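Local coordinates for putative hydrolase (Acinetobacter sp. NBRC 100985, PDB 4XUK), which probably hydrolyses organophosphorus triesters, and perhaps lactones, at a pair of zinc ions in a metallo-beta-lactamase fold, at residues V101-L106 with D185-K190; V132-A137 with T179-D184; S138-P143 with G159-I164; D228-A233 with T246-F251. The protein carries 2 engineered substitutions. All blocks are in the same frame, centred on the assembly; numbering follows the deposited sequence.

Interaction 1: residues V101-L106 with D185-K190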
loop_
_atom_site.group_PDB
_atom_site.type_symbol
_atom_site.label_atom_id
_atom_site.label_comp_id
_atom_site.label_asym_id
_atom_site.label_seq_id
_atom_site.Cartn_x
_atom_site.Cartn_y
_atom_site.Cartn_z
ATOM N N VAL A 101 -23.725 -6.414 -10.214
ATOM C CA VAL A 101 -23.320 -5.225 -10.962
ATOM C C VAL A 101 -24.443 -4.770 -11.908
ATOM O O VAL A 101 -24.843 -5.500 -12.826
ATOM C CB VAL A 101 -22.020 -5.458 -11.740
ATOM C CG1 VAL A 101 -21.609 -4.182 -12.480
ATOM C CG2 VAL A 101 -20.908 -5.913 -10.775
ATOM N N ASP A 102 -24.954 -3.578 -11.629
ATOM C CA ASP A 102 -26.051 -2.880 -12.325
ATOM C C ASP A 102 -25.588 -1.956 -13.468
ATOM O O ASP A 102 -26.272 -1.760 -14.414
ATOM C CB ASP A 102 -26.788 -1.913 -11.378
ATOM C CG ASP A 102 -27.232 -2.540 -10.157
ATOM O OD1 ASP A 102 -27.936 -3.522 -10.228
ATOM O OD2 ASP A 102 -26.858 -2.088 -9.111
ATOM N N THR A 103 -24.443 -1.333 -13.261
ATOM C CA THR A 103 -23.865 -0.355 -14.143
ATOM C C THR A 103 -22.336 -0.497 -14.261
ATOM O O THR A 103 -21.645 -0.719 -13.295
ATOM C CB THR A 103 -24.169 1.060 -13.685
ATOM O OG1 THR A 103 -25.530 1.206 -13.423
ATOM C CG2 THR A 103 -23.728 2.074 -14.704
ATOM N N ILE A 104 -21.846 -0.329 -15.471
ATOM C CA ILE A 104 -20.409 -0.313 -15.711
ATOM C C ILE A 104 -20.061 0.996 -16.417
ATOM O O ILE A 104 -20.622 1.303 -17.465
ATOM C CB ILE A 104 -19.968 -1.524 -16.573
ATOM C CG1 ILE A 104 -20.263 -2.835 -15.830
ATOM C CG2 ILE A 104 -18.488 -1.411 -16.973
ATOM C CD1 ILE A 104 -19.960 -4.100 -16.616
ATOM N N LEU A 105 -19.166 1.774 -15.816
ATOM C CA LEU A 105 -18.666 2.996 -16.446
ATOM C C LEU A 105 -17.252 2.748 -16.963
ATOM O O LEU A 105 -16.373 2.273 -16.230
ATOM C CB LEU A 105 -18.661 4.169 -15.463
ATOM C CG LEU A 105 -19.965 4.458 -14.727
ATOM C CD1 LEU A 105 -19.781 5.578 -13.713
ATOM C CD2 LEU A 105 -21.118 4.733 -15.675
ATOM N N LEU A 106 -17.040 3.064 -18.231
ATOM C CA LEU A 106 -15.731 2.890 -18.845
ATOM C C LEU A 106 -15.062 4.247 -19.020
ATOM O O LEU A 106 -15.647 5.157 -19.602
ATOM C CB LEU A 106 -15.882 2.195 -20.208
ATOM C CG LEU A 106 -16.474 0.783 -20.127
ATOM C CD1 LEU A 106 -16.607 0.172 -21.503
ATOM C CD2 LEU A 106 -15.651 -0.130 -19.206
ATOM N N ASP A 185 -25.324 12.909 -15.985
ATOM C CA ASP A 185 -25.039 12.259 -14.713
ATOM C C ASP A 185 -25.527 10.825 -14.841
ATOM O O ASP A 185 -26.623 10.592 -15.347
ATOM C CB ASP A 185 -25.793 12.947 -13.576
ATOM C CG ASP A 185 -25.013 14.091 -12.943
ATOM O OD1 ASP A 185 -24.063 14.621 -13.564
ATOM O OD2 ASP A 185 -25.372 14.474 -11.808
ATOM N N ILE A 186 -24.717 9.868 -14.400
ATOM C CA ILE A 186 -25.113 8.463 -14.437
ATOM C C ILE A 186 -24.956 7.850 -13.060
ATOM O O ILE A 186 -23.838 7.784 -12.544
ATOM C CB ILE A 186 -24.237 7.668 -15.415
ATOM C CG1 ILE A 186 -24.231 8.346 -16.784
ATOM C CG2 ILE A 186 -24.710 6.211 -15.493
ATOM C CD1 ILE A 186 -23.048 7.992 -17.640
ATOM N N GLN A 187 -26.073 7.406 -12.477
ATOM C CA GLN A 187 -26.083 6.771 -11.155
ATOM C C GLN A 187 -25.480 7.670 -10.088
ATOM O O GLN A 187 -24.853 7.189 -9.137
ATOM C CB GLN A 187 -25.326 5.438 -11.184
ATOM C CG GLN A 187 -26.008 4.337 -11.990
ATOM C CD GLN A 187 -27.051 3.582 -11.178
ATOM O OE1 GLN A 187 -27.696 4.145 -10.290
ATOM N NE2 GLN A 187 -27.227 2.301 -11.489
ATOM N N GLY A 188 -25.654 8.977 -10.257
ATOM C CA GLY A 188 -25.124 9.938 -9.309
ATOM C C GLY A 188 -23.675 10.299 -9.568
ATOM O O GLY A 188 -23.108 11.129 -8.854
ATOM N N PHE A 189 -23.071 9.676 -10.577
ATOM C CA PHE A 189 -21.710 10.024 -10.969
ATOM C C PHE A 189 -21.728 11.166 -11.969
ATOM O O PHE A 189 -22.576 11.201 -12.866
ATOM C CB PHE A 189 -20.978 8.821 -11.586
ATOM C CG PHE A 189 -20.644 7.734 -10.596
ATOM C CD1 PHE A 189 -21.627 6.853 -10.146
ATOM C CD2 PHE A 189 -19.350 7.593 -10.120
ATOM C CE1 PHE A 189 -21.318 5.843 -9.236
ATOM C CE2 PHE A 189 -19.034 6.596 -9.220
ATOM C CZ PHE A 189 -20.018 5.719 -8.770
ATOM N N LYS A 190 -20.804 12.091 -11.826
ATOM C CA LYS A 190 -20.617 13.137 -12.790
ATOM C C LYS A 190 -19.509 12.819 -13.804
ATOM O O LYS A 190 -18.450 12.408 -13.462
ATOM C CB LYS A 190 -20.363 14.436 -12.111
ATOM C CG LYS A 190 -20.110 15.512 -13.084
ATOM C CD LYS A 190 -19.944 16.834 -12.418
ATOM C CE LYS A 190 -19.460 17.868 -13.396
ATOM N NZ LYS A 190 -19.755 19.133 -12.717
#
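T103 turns OG1 to the side of its own backbone N (chi1 -49°), while Q187 bends at its second torsion (chi2 -85°), and these two rotations bring the hydroxyl and the carboxamide together. Q187 NE2 donates to T103 OG1 over 2.8 Å in an almost straight bond (173°), with the oxygen lying in the amide plane; Q187 CG also comes close, 3.5 Å from T103 OG1. The other end of the amide, Q187 OE1, has a weak bond to S68 OG.

Deeper in, the contact is carried by L105, whose two methyls take different partners. L105 CD2 meets I186 CG2 at 3.9 Å as the side chains run past each other in opposite directions. L105 CD1 sits over one face of the F189 ring, 4.2 Å from its centroid and displaced toward the rim, a CH-pi contact.

I186 and F189 are the end residues of a type I' turn, joined by backbone bonds in both directions, I186 N to F189 O and F189 N to I186 O. The hairpin thus presents both apolar side chains to strand 103-105, across the interior between the two sheets of the alpha-beta/beta-alpha sandwich. I70 and Y131 add to the apolar surroundings. The chemistry is therefore divided: buried dispersion contacts join the sheets, and one nearly straight hydrogen bond across the contact, with the weak bond to S68, orients the amide of the partly exposed Q187.

Interaction 2: residues V132-A137 with T179-D184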
loop_
_atom_site.group_PDB
_atom_site.type_symbol
_atom_site.label_atom_id
_atom_site.label_comp_id
_atom_site.label_asym_id
_atom_site.label_seq_id
_atom_site.Cartn_x
_atom_site.Cartn_y
_atom_site.Cartn_z
ATOM N N VAL A 132 -19.986 4.466 -21.940
ATOM C CA VAL A 132 -18.706 5.073 -22.300
ATOM C C VAL A 132 -19.069 6.362 -23.048
ATOM O O VAL A 132 -20.211 6.506 -23.517
ATOM C CB VAL A 132 -17.881 4.104 -23.181
ATOM C CG1 VAL A 132 -18.531 3.964 -24.563
ATOM C CG2 VAL A 132 -16.422 4.544 -23.276
ATOM N N SER A 133 -18.144 7.313 -23.149
ATOM C CA SER A 133 -18.510 8.593 -23.752
ATOM C C SER A 133 -18.816 8.468 -25.247
ATOM O O SER A 133 -18.259 7.610 -25.943
ATOM C CB SER A 133 -17.426 9.644 -23.530
ATOM O OG SER A 133 -16.406 9.533 -24.505
ATOM N N ASN A 134 -19.695 9.326 -25.708
ATOM C CA ASN A 134 -20.005 9.495 -27.113
ATOM C C ASN A 134 -18.769 9.643 -27.997
ATOM O O ASN A 134 -18.608 8.959 -28.955
ATOM C CB ASN A 134 -20.979 10.673 -27.325
ATOM C CG ASN A 134 -20.443 12.017 -26.796
ATOM O OD1 ASN A 134 -19.570 12.088 -25.968
ATOM N ND2 ASN A 134 -21.008 13.079 -27.284
ATOM N N ASP A 135 -17.898 10.541 -27.591
ATOM C CA ASP A 135 -16.662 10.812 -28.322
ATOM C C ASP A 135 -15.786 9.558 -28.398
ATOM O O ASP A 135 -15.154 9.291 -29.419
ATOM C CB ASP A 135 -15.873 11.951 -27.656
ATOM C CG ASP A 135 -16.587 13.292 -27.730
ATOM O OD1 ASP A 135 -17.569 13.413 -28.490
ATOM O OD2 ASP A 135 -16.156 14.234 -27.027
ATOM N N GLU A 136 -15.761 8.782 -27.319
ATOM C CA GLU A 136 -14.890 7.612 -27.252
ATOM C C GLU A 136 -15.384 6.512 -28.179
ATOM O O GLU A 136 -14.605 5.937 -28.939
ATOM C CB GLU A 136 -14.794 7.092 -25.814
ATOM C CG GLU A 136 -13.863 5.892 -25.661
ATOM C CD GLU A 136 -12.386 6.255 -25.750
ATOM O OE1 GLU A 136 -12.053 7.459 -25.808
ATOM O OE2 GLU A 136 -11.542 5.326 -25.731
ATOM N N ALA A 137 -16.683 6.234 -28.124
ATOM C CA ALA A 137 -17.282 5.222 -28.989
ATOM C C ALA A 137 -17.154 5.640 -30.452
ATOM O O ALA A 137 -16.887 4.808 -31.323
ATOM C CB ALA A 137 -18.738 5.015 -28.622
ATOM N N THR A 179 -24.005 5.186 -24.750
ATOM C CA THR A 179 -23.056 6.296 -24.738
ATOM C C THR A 179 -23.679 7.523 -24.078
ATOM O O THR A 179 -24.906 7.611 -23.959
ATOM C CB THR A 179 -22.515 6.629 -26.146
ATOM O OG1 THR A 179 -23.562 7.154 -26.966
ATOM C CG2 THR A 179 -21.942 5.376 -26.801
ATOM N N TYR A 180 -22.834 8.450 -23.628
ATOM C CA TYR A 180 -23.309 9.661 -22.957
ATOM C C TYR A 180 -22.585 10.893 -23.482
ATOM O O TYR A 180 -21.562 10.787 -24.173
ATOM C CB TYR A 180 -23.124 9.572 -21.433
ATOM C CG TYR A 180 -21.677 9.415 -21.011
ATOM C CD1 TYR A 180 -20.813 10.508 -20.988
ATOM C CD2 TYR A 180 -21.172 8.174 -20.646
ATOM C CE1 TYR A 180 -19.497 10.369 -20.622
ATOM C CE2 TYR A 180 -19.845 8.023 -20.266
ATOM C CZ TYR A 180 -19.019 9.127 -20.258
ATOM O OH TYR A 180 -17.696 8.997 -19.892
ATOM N N LYS A 181 -23.062 12.050 -23.093
ATOM C CA LYS A 181 -22.418 13.294 -23.419
ATOM C C LYS A 181 -22.069 14.077 -22.168
ATOM O O LYS A 181 -22.632 13.858 -21.151
ATOM C CB LYS A 181 -23.345 14.110 -24.304
ATOM C CG LYS A 181 -23.260 13.729 -25.743
ATOM C CD LYS A 181 -21.822 13.851 -26.282
ATOM C CE LYS A 181 -21.093 15.094 -25.756
ATOM N NZ LYS A 181 -19.846 14.777 -25.037
ATOM N N LEU A 182 -21.173 15.020 -22.277
ATOM C CA LEU A 182 -20.862 15.936 -21.210
ATOM C C LEU A 182 -22.125 16.456 -20.527
ATOM O O LEU A 182 -23.065 16.669 -21.228
ATOM C CB LEU A 182 -20.147 17.064 -21.890
ATOM C CG LEU A 182 -19.244 17.953 -21.101
ATOM C CD1 LEU A 182 -18.694 17.288 -19.842
ATOM C CD2 LEU A 182 -18.186 18.422 -22.050
ATOM N N GLY A 183 -22.159 16.667 -19.201
ATOM C CA GLY A 183 -23.362 17.163 -18.556
ATOM C C GLY A 183 -24.238 16.032 -18.057
ATOM O O GLY A 183 -25.075 16.229 -17.169
ATOM N N ASP A 184 -24.048 14.842 -18.623
ATOM C CA ASP A 184 -24.806 13.675 -18.230
ATOM C C ASP A 184 -24.376 13.191 -16.839
ATOM O O ASP A 184 -23.231 13.181 -16.520
ATOM C CB ASP A 184 -24.720 12.558 -19.270
ATOM C CG ASP A 184 -25.623 12.766 -20.437
ATOM O OD1 ASP A 184 -26.309 13.784 -20.476
ATOM O OD2 ASP A 184 -25.657 11.923 -21.350
HETATM O O HOH W 1 -15.469 7.569 -21.933
HETATM O O HOH W 2 -16.969 15.621 -24.931
#
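A parallel strand pair at the edge of a sheet, closing a beta-alpha-beta connection, brings V132 and S133 alongside T179 and Y180. Y180 N donates to V132 O (3.3 Å), and N134 N, already in the first turn of the next helix, donates to Y180 O at 2.8 Å. A CA-H...O contact from T179 CA to V132 O tightens the pairing.

The Y180 ring lies against S133, whose CA stands over its face 3.7 Å from the centroid. S133 is also the N-cap of helix 134-141: its OG, placed between backbone N and carbonyl carbon (chi1 84°), accepts from E136 N at 3.0 Å and bonds G200 O as well. Beyond the strand, A137 CB packs on T179 CG2 at 3.7 Å. N134 ND2 is modelled 1.5 Å from K181 CD, a chemically unexpected covalent link that leaves the placement of both side chains doubtful, and with it a water bridge from K181 NZ to D135 OD2.

Y180 OH bonds Y204 OH, and its ring meets F202 edge-to-face, tying edge strand 177-180 to strand 202-208 of the other sheet. At the head of helix 134-141, E136 reaches T198 OG1 and L109 N, beside the zinc ligands H197 and H108.

Interaction 3: residues S138-P143 with G159-I164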
loop_
_atom_site.group_PDB
_atom_site.type_symbol
_atom_site.label_atom_id
_atom_site.label_comp_id
_atom_site.label_asym_id
_atom_site.label_seq_id
_atom_site.Cartn_x
_atom_site.Cartn_y
_atom_site.Cartn_z
ATOM N N SER A 138 -17.345 6.927 -30.721
ATOM C CA SER A 138 -17.211 7.430 -32.090
ATOM C C SER A 138 -15.835 7.150 -32.686
ATOM O O SER A 138 -15.728 6.708 -33.836
ATOM C CB SER A 138 -17.511 8.924 -32.154
ATOM O OG SER A 138 -18.892 9.164 -32.002
ATOM N N PHE A 139 -14.784 7.390 -31.910
ATOM C CA PHE A 139 -13.428 7.185 -32.405
ATOM C C PHE A 139 -13.118 5.720 -32.694
ATOM O O PHE A 139 -12.495 5.404 -33.709
ATOM C CB PHE A 139 -12.407 7.739 -31.406
ATOM C CG PHE A 139 -10.984 7.365 -31.719
ATOM C CD1 PHE A 139 -10.285 8.020 -32.733
ATOM C CD2 PHE A 139 -10.336 6.379 -30.994
ATOM C CE1 PHE A 139 -8.968 7.688 -33.015
ATOM C CE2 PHE A 139 -9.016 6.037 -31.273
ATOM C CZ PHE A 139 -8.330 6.696 -32.287
ATOM N N TRP A 140 -13.539 4.828 -31.801
ATOM C CA TRP A 140 -13.191 3.412 -31.932
ATOM C C TRP A 140 -14.115 2.584 -32.829
ATOM O O TRP A 140 -13.731 1.493 -33.263
ATOM C CB TRP A 140 -13.143 2.751 -30.557
ATOM C CG TRP A 140 -12.017 3.236 -29.701
ATOM C CD1 TRP A 140 -12.104 4.052 -28.611
ATOM C CD2 TRP A 140 -10.629 2.926 -29.864
ATOM N NE1 TRP A 140 -10.850 4.272 -28.088
ATOM C CE2 TRP A 140 -9.929 3.591 -28.843
ATOM C CE3 TRP A 140 -9.909 2.156 -30.781
ATOM C CZ2 TRP A 140 -8.544 3.500 -28.709
ATOM C CZ3 TRP A 140 -8.534 2.076 -30.653
ATOM C CH2 TRP A 140 -7.867 2.743 -29.628
ATOM N N LEU A 141 -15.328 3.071 -33.088
ATOM C CA LEU A 141 -16.331 2.252 -33.773
ATOM C C LEU A 141 -16.732 2.784 -35.158
ATOM O O LEU A 141 -17.653 2.259 -35.791
ATOM C CB LEU A 141 -17.556 2.054 -32.868
ATOM C CG LEU A 141 -17.256 1.360 -31.529
ATOM C CD1 LEU A 141 -18.473 1.277 -30.598
ATOM C CD2 LEU A 141 -16.695 -0.018 -31.764
ATOM N N ASP A 142 -16.026 3.806 -35.634
ATOM C CA ASP A 142 -16.228 4.325 -36.995
ATOM C C ASP A 142 -15.270 3.648 -37.971
ATOM O O ASP A 142 -14.051 3.752 -37.818
ATOM C CB ASP A 142 -16.026 5.844 -37.007
ATOM C CG ASP A 142 -16.121 6.460 -38.410
ATOM O OD1 ASP A 142 -16.576 5.789 -39.365
ATOM O OD2 ASP A 142 -15.741 7.645 -38.543
ATOM N N PRO A 143 -15.841 2.970 -38.939
ATOM C CA PRO A 143 -15.103 2.289 -40.002
ATOM C C PRO A 143 -14.285 3.206 -40.891
ATOM O O PRO A 143 -13.520 2.716 -41.651
ATOM C CB PRO A 143 -16.202 1.650 -40.817
ATOM C CG PRO A 143 -17.383 2.456 -40.527
ATOM C CD PRO A 143 -17.278 2.820 -39.106
ATOM N N GLY A 159 -6.465 -3.548 -34.626
ATOM C CA GLY A 159 -6.323 -4.643 -33.686
ATOM C C GLY A 159 -7.101 -4.400 -32.412
ATOM O O GLY A 159 -7.826 -5.289 -31.949
ATOM N N THR A 160 -6.970 -3.213 -31.823
ATOM C CA THR A 160 -7.773 -2.961 -30.636
ATOM C C THR A 160 -9.261 -2.781 -30.939
ATOM O O THR A 160 -10.092 -3.188 -30.137
ATOM C CB THR A 160 -7.209 -1.880 -29.655
ATOM O OG1 THR A 160 -8.143 -0.804 -29.493
ATOM C CG2 THR A 160 -5.875 -1.365 -30.088
ATOM N N VAL A 161 -9.606 -2.233 -32.105
ATOM C CA VAL A 161 -11.019 -2.193 -32.507
ATOM C C VAL A 161 -11.677 -3.578 -32.419
ATOM O O VAL A 161 -12.793 -3.717 -31.895
ATOM C CB VAL A 161 -11.228 -1.571 -33.916
ATOM C CG1 VAL A 161 -12.640 -1.842 -34.424
ATOM C CG2 VAL A 161 -10.984 -0.077 -33.864
ATOM N N GLU A 162 -11.010 -4.597 -32.921
ATOM C CA GLU A 162 -11.543 -5.946 -32.833
ATOM C C GLU A 162 -11.769 -6.451 -31.402
ATOM O O GLU A 162 -12.762 -7.007 -31.112
ATOM C CB GLU A 162 -10.725 -6.935 -33.612
ATOM C CG GLU A 162 -11.519 -8.146 -34.023
ATOM C CD GLU A 162 -12.325 -7.977 -35.325
ATOM O OE1 GLU A 162 -12.063 -8.705 -36.264
ATOM O OE2 GLU A 162 -13.217 -7.153 -35.421
ATOM N N LYS A 163 -10.827 -6.205 -30.538
ATOM C CA LYS A 163 -10.986 -6.592 -29.134
ATOM C C LYS A 163 -12.154 -5.842 -28.497
ATOM O O LYS A 163 -12.910 -6.410 -27.691
ATOM C CB LYS A 163 -9.710 -6.286 -28.352
ATOM C CG LYS A 163 -8.447 -6.981 -28.862
ATOM C CD LYS A 163 -7.223 -6.382 -28.152
ATOM C CE LYS A 163 -5.886 -6.865 -28.722
ATOM N NZ LYS A 163 -5.597 -8.275 -28.372
ATOM N N ILE A 164 -12.285 -4.562 -28.839
ATOM C CA ILE A 164 -13.364 -3.736 -28.303
ATOM C C ILE A 164 -14.715 -4.296 -28.738
ATOM O O ILE A 164 -15.622 -4.456 -27.923
ATOM C CB ILE A 164 -13.243 -2.269 -28.780
ATOM C CG1 ILE A 164 -12.021 -1.590 -28.150
ATOM C CG2 ILE A 164 -14.511 -1.488 -28.449
ATOM C CD1 ILE A 164 -11.655 -0.243 -28.777
#
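Helix 134-141 and helix 151-173 come nearest at W140 and V161, whose CA atoms are 6.0 Å apart. This helix-helix packing belongs to the helical layer outside the sheet in the metallo-beta-lactamase sandwich, and W140 is its main element. The indole swings toward the second helix with CG beside its backbone N (chi1 -68°) and takes a row of side chains on successive turns. I164 CD1 abuts the W140 ring 3.5 Å from CD2, the two side chains crossing at about a right angle. V161 CG2 comes at the ring edge, in its plane, 4.0 Å from CE3, and also touches W140 O at 3.2 Å, a tight fit of methyl against carbonyl. One face of the indole is covered by the neighbouring F139, with CE2 over its centre. At the margin, L141 CD2 reaches I164 CG2 at 4.2 Å.

W140 NE1 donates to E136 OE2, which also receives L109 N, the residue between zinc ligands H108 and H110; the W140 side chain is about 8 Å from a bound zinc ion. T160 supplies the exception to this apolar interface: its buried OG1 has no polar partner in the model and faces the indole carbon W140 CZ3 at 3.1 Å.

Interaction 4: residues D228-A233 with T246-F251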
loop_
_atom_site.group_PDB
_atom_site.type_symbol
_atom_site.label_atom_id
_atom_site.label_comp_id
_atom_site.label_asym_id
_atom_site.label_seq_id
_atom_site.Cartn_x
_atom_site.Cartn_y
_atom_site.Cartn_z
ATOM N N ASP A 228 6.733 13.380 -10.177
ATOM C CA ASP A 228 7.869 14.298 -10.071
ATOM C C ASP A 228 7.969 15.186 -11.313
ATOM O O ASP A 228 8.329 16.358 -11.215
ATOM C CB ASP A 228 9.182 13.517 -9.892
ATOM C CG ASP A 228 9.293 12.841 -8.537
ATOM O OD1 ASP A 228 8.249 12.613 -7.885
ATOM O OD2 ASP A 228 10.432 12.520 -8.125
ATOM N N ARG A 229 7.647 14.625 -12.477
ATOM C CA ARG A 229 7.677 15.379 -13.723
ATOM C C ARG A 229 6.358 15.220 -14.481
ATOM O O ARG A 229 6.301 14.518 -15.491
ATOM C CB ARG A 229 8.836 14.893 -14.589
ATOM C CG ARG A 229 9.229 15.869 -15.680
ATOM C CD ARG A 229 10.217 16.899 -15.146
ATOM N NE ARG A 229 11.474 16.256 -14.797
ATOM C CZ ARG A 229 12.585 16.341 -15.524
ATOM N NH1 ARG A 229 12.611 17.072 -16.636
ATOM N NH2 ARG A 229 13.676 15.703 -15.127
ATOM N N PRO A 230 5.292 15.895 -14.012
ATOM C CA PRO A 230 3.951 15.664 -14.561
ATOM C C PRO A 230 3.813 16.014 -16.049
ATOM O O PRO A 230 2.859 15.566 -16.678
ATOM C CB PRO A 230 3.057 16.584 -13.717
ATOM C CG PRO A 230 3.961 17.629 -13.180
ATOM C CD PRO A 230 5.283 16.934 -12.963
ATOM N N GLU A 231 4.736 16.768 -16.602
ATOM C CA GLU A 231 4.762 17.107 -18.025
ATOM C C GLU A 231 5.177 15.962 -18.935
ATOM O O GLU A 231 5.120 16.068 -20.088
ATOM C CB GLU A 231 5.620 18.334 -18.246
ATOM C CG GLU A 231 7.070 18.082 -17.988
ATOM C CD GLU A 231 7.547 18.404 -16.567
ATOM O OE1 GLU A 231 8.682 18.868 -16.474
ATOM O OE2 GLU A 231 6.849 18.181 -15.575
ATOM N N THR A 232 5.523 14.839 -18.355
ATOM C CA THR A 232 6.000 13.681 -19.109
ATOM C C THR A 232 4.860 12.863 -19.720
ATOM O O THR A 232 4.071 12.252 -19.004
ATOM C CB THR A 232 6.813 12.739 -18.188
ATOM O OG1 THR A 232 7.832 13.488 -17.505
ATOM C CG2 THR A 232 7.445 11.605 -18.987
ATOM N N ALA A 233 4.779 12.826 -21.045
ATOM C CA ALA A 233 3.772 12.000 -21.699
ATOM C C ALA A 233 4.209 10.531 -21.740
ATOM O O ALA A 233 5.350 10.194 -21.401
ATOM C CB ALA A 233 3.488 12.522 -23.098
ATOM N N THR A 246 -4.200 17.746 -19.978
ATOM C CA THR A 246 -5.261 17.217 -19.128
ATOM C C THR A 246 -4.745 16.837 -17.741
ATOM O O THR A 246 -5.353 17.196 -16.732
ATOM C CB THR A 246 -5.930 16.003 -19.764
ATOM O OG1 THR A 246 -6.657 16.420 -20.927
ATOM C CG2 THR A 246 -6.907 15.371 -18.784
ATOM N N ARG A 247 -3.628 16.116 -17.678
ATOM C CA ARG A 247 -3.063 15.747 -16.378
ATOM C C ARG A 247 -2.674 16.968 -15.537
ATOM O O ARG A 247 -2.988 17.034 -14.347
ATOM C CB ARG A 247 -1.851 14.828 -16.545
ATOM C CG ARG A 247 -1.103 14.553 -15.225
ATOM C CD ARG A 247 0.142 13.695 -15.471
ATOM N NE ARG A 247 -0.196 12.715 -16.479
ATOM C CZ ARG A 247 0.295 12.680 -17.710
ATOM N NH1 ARG A 247 1.239 13.539 -18.125
ATOM N NH2 ARG A 247 -0.149 11.749 -18.526
ATOM N N LEU A 248 -1.993 17.924 -16.116
ATOM C CA LEU A 248 -1.605 19.084 -15.392
ATOM C C LEU A 248 -2.796 19.840 -14.824
ATOM O O LEU A 248 -2.780 20.291 -13.744
ATOM C CB LEU A 248 -0.773 19.965 -16.274
ATOM C CG LEU A 248 0.603 19.474 -16.666
ATOM C CD1 LEU A 248 1.184 20.450 -17.665
ATOM C CD2 LEU A 248 1.498 19.298 -15.464
ATOM N N LYS A 249 -3.850 19.940 -15.590
ATOM C CA LYS A 249 -5.073 20.561 -15.086
ATOM C C LYS A 249 -5.671 19.791 -13.915
ATOM O O LYS A 249 -6.063 20.382 -12.903
ATOM C CB LYS A 249 -6.122 20.678 -16.193
ATOM C CG LYS A 249 -6.986 21.910 -16.040
ATOM C CD LYS A 249 -8.433 21.571 -15.899
ATOM C CE LYS A 249 -8.959 20.931 -17.162
ATOM N NZ LYS A 249 -10.428 20.732 -17.060
ATOM N N GLN A 250 -5.767 18.472 -14.054
ATOM C CA GLN A 250 -6.441 17.682 -13.034
ATOM C C GLN A 250 -5.601 17.560 -11.763
ATOM O O GLN A 250 -6.141 17.643 -10.667
ATOM C CB GLN A 250 -6.840 16.304 -13.579
ATOM C CG GLN A 250 -7.854 16.377 -14.731
ATOM C CD GLN A 250 -9.144 17.092 -14.339
ATOM O OE1 GLN A 250 -9.716 17.851 -15.124
ATOM N NE2 GLN A 250 -9.604 16.851 -13.123
ATOM N N PHE A 251 -4.290 17.375 -11.906
ATOM C CA PHE A 251 -3.415 17.241 -10.738
ATOM C C PHE A 251 -3.387 18.538 -9.939
ATOM O O PHE A 251 -3.306 18.524 -8.709
ATOM C CB PHE A 251 -1.991 16.847 -11.156
ATOM C CG PHE A 251 -1.809 15.370 -11.393
ATOM C CD1 PHE A 251 -2.903 14.539 -11.619
ATOM C CD2 PHE A 251 -0.536 14.816 -11.387
ATOM C CE1 PHE A 251 -2.722 13.172 -11.842
ATOM C CE2 PHE A 251 -0.345 13.463 -11.596
ATOM C CZ PHE A 251 -1.436 12.640 -11.831
#
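R247 grips P230 O through NH1, and this bond belongs to the tight part of the contact. The distance from R247 NH1 to P230 O is 3.0 Å and the N-H...O angle 160°; the oxygen lies at the edge of the guanidinium group, in its plane, while the donor is tilted 22° out of the carbonyl plane. The arginine leaves helix 240-257 extended, then bends at its third torsion (chi3 -39°), which brings the guanidinium to the carbonyl of P230. R247 NE donates to I219 O, so bonds to two backbone carbonyls fix the rotation and position of the buried group. R247 CG also rests over the centre of the F251 ring, 3.7 Å above its plane. Equally close-packed is the buried P230 ring, whose CB meets L248 CD2 at 3.6 Å, the side chains crossing at about a right angle.

The turn itself is type I, from R229 to T232. R229 O receives both T232 N (3.0 Å) and T232 OG1 (2.7 Å), the hydroxyl meeting a lone pair in the carbonyl plane.

Toward solvent the fit is looser. E231 is exposed and turns away from the helix; its backbone N is 4.3 Å from CD2 of the partly exposed L248.

R247 ties helix 240-257 to the turn that follows helix 225-228, and its side chain also touches Q226. Q226 bonds T232 O, A233 packs on P240 and V244, and I219 adjoins D218, which ligates both zinc ions.

How the interactions relate
Interactions 1, 2 and 3 form a continuous series on one flank of the molecule. Along the chain interaction 3 falls within the span bridged by interaction 2, which in turn falls within that of interaction 1. Interactions 1 and 2 have centres 12 Å apart and touch directly, I186 CD1 lying 3.5 Å from Y180 CD2; their strands 103-105 and 129-133 are neighbours in one sheet. Helix 134-141 continues from interaction 2 into interaction 3, centres 16 Å apart. Interactions 1 and 2 thus connect the two sheets and the edge strand, and interaction 3 adds the helices outside them. Interaction 4, later in sequence and centred 23 to 27 Å away, packs a loop on helix 240-257 without touching the others.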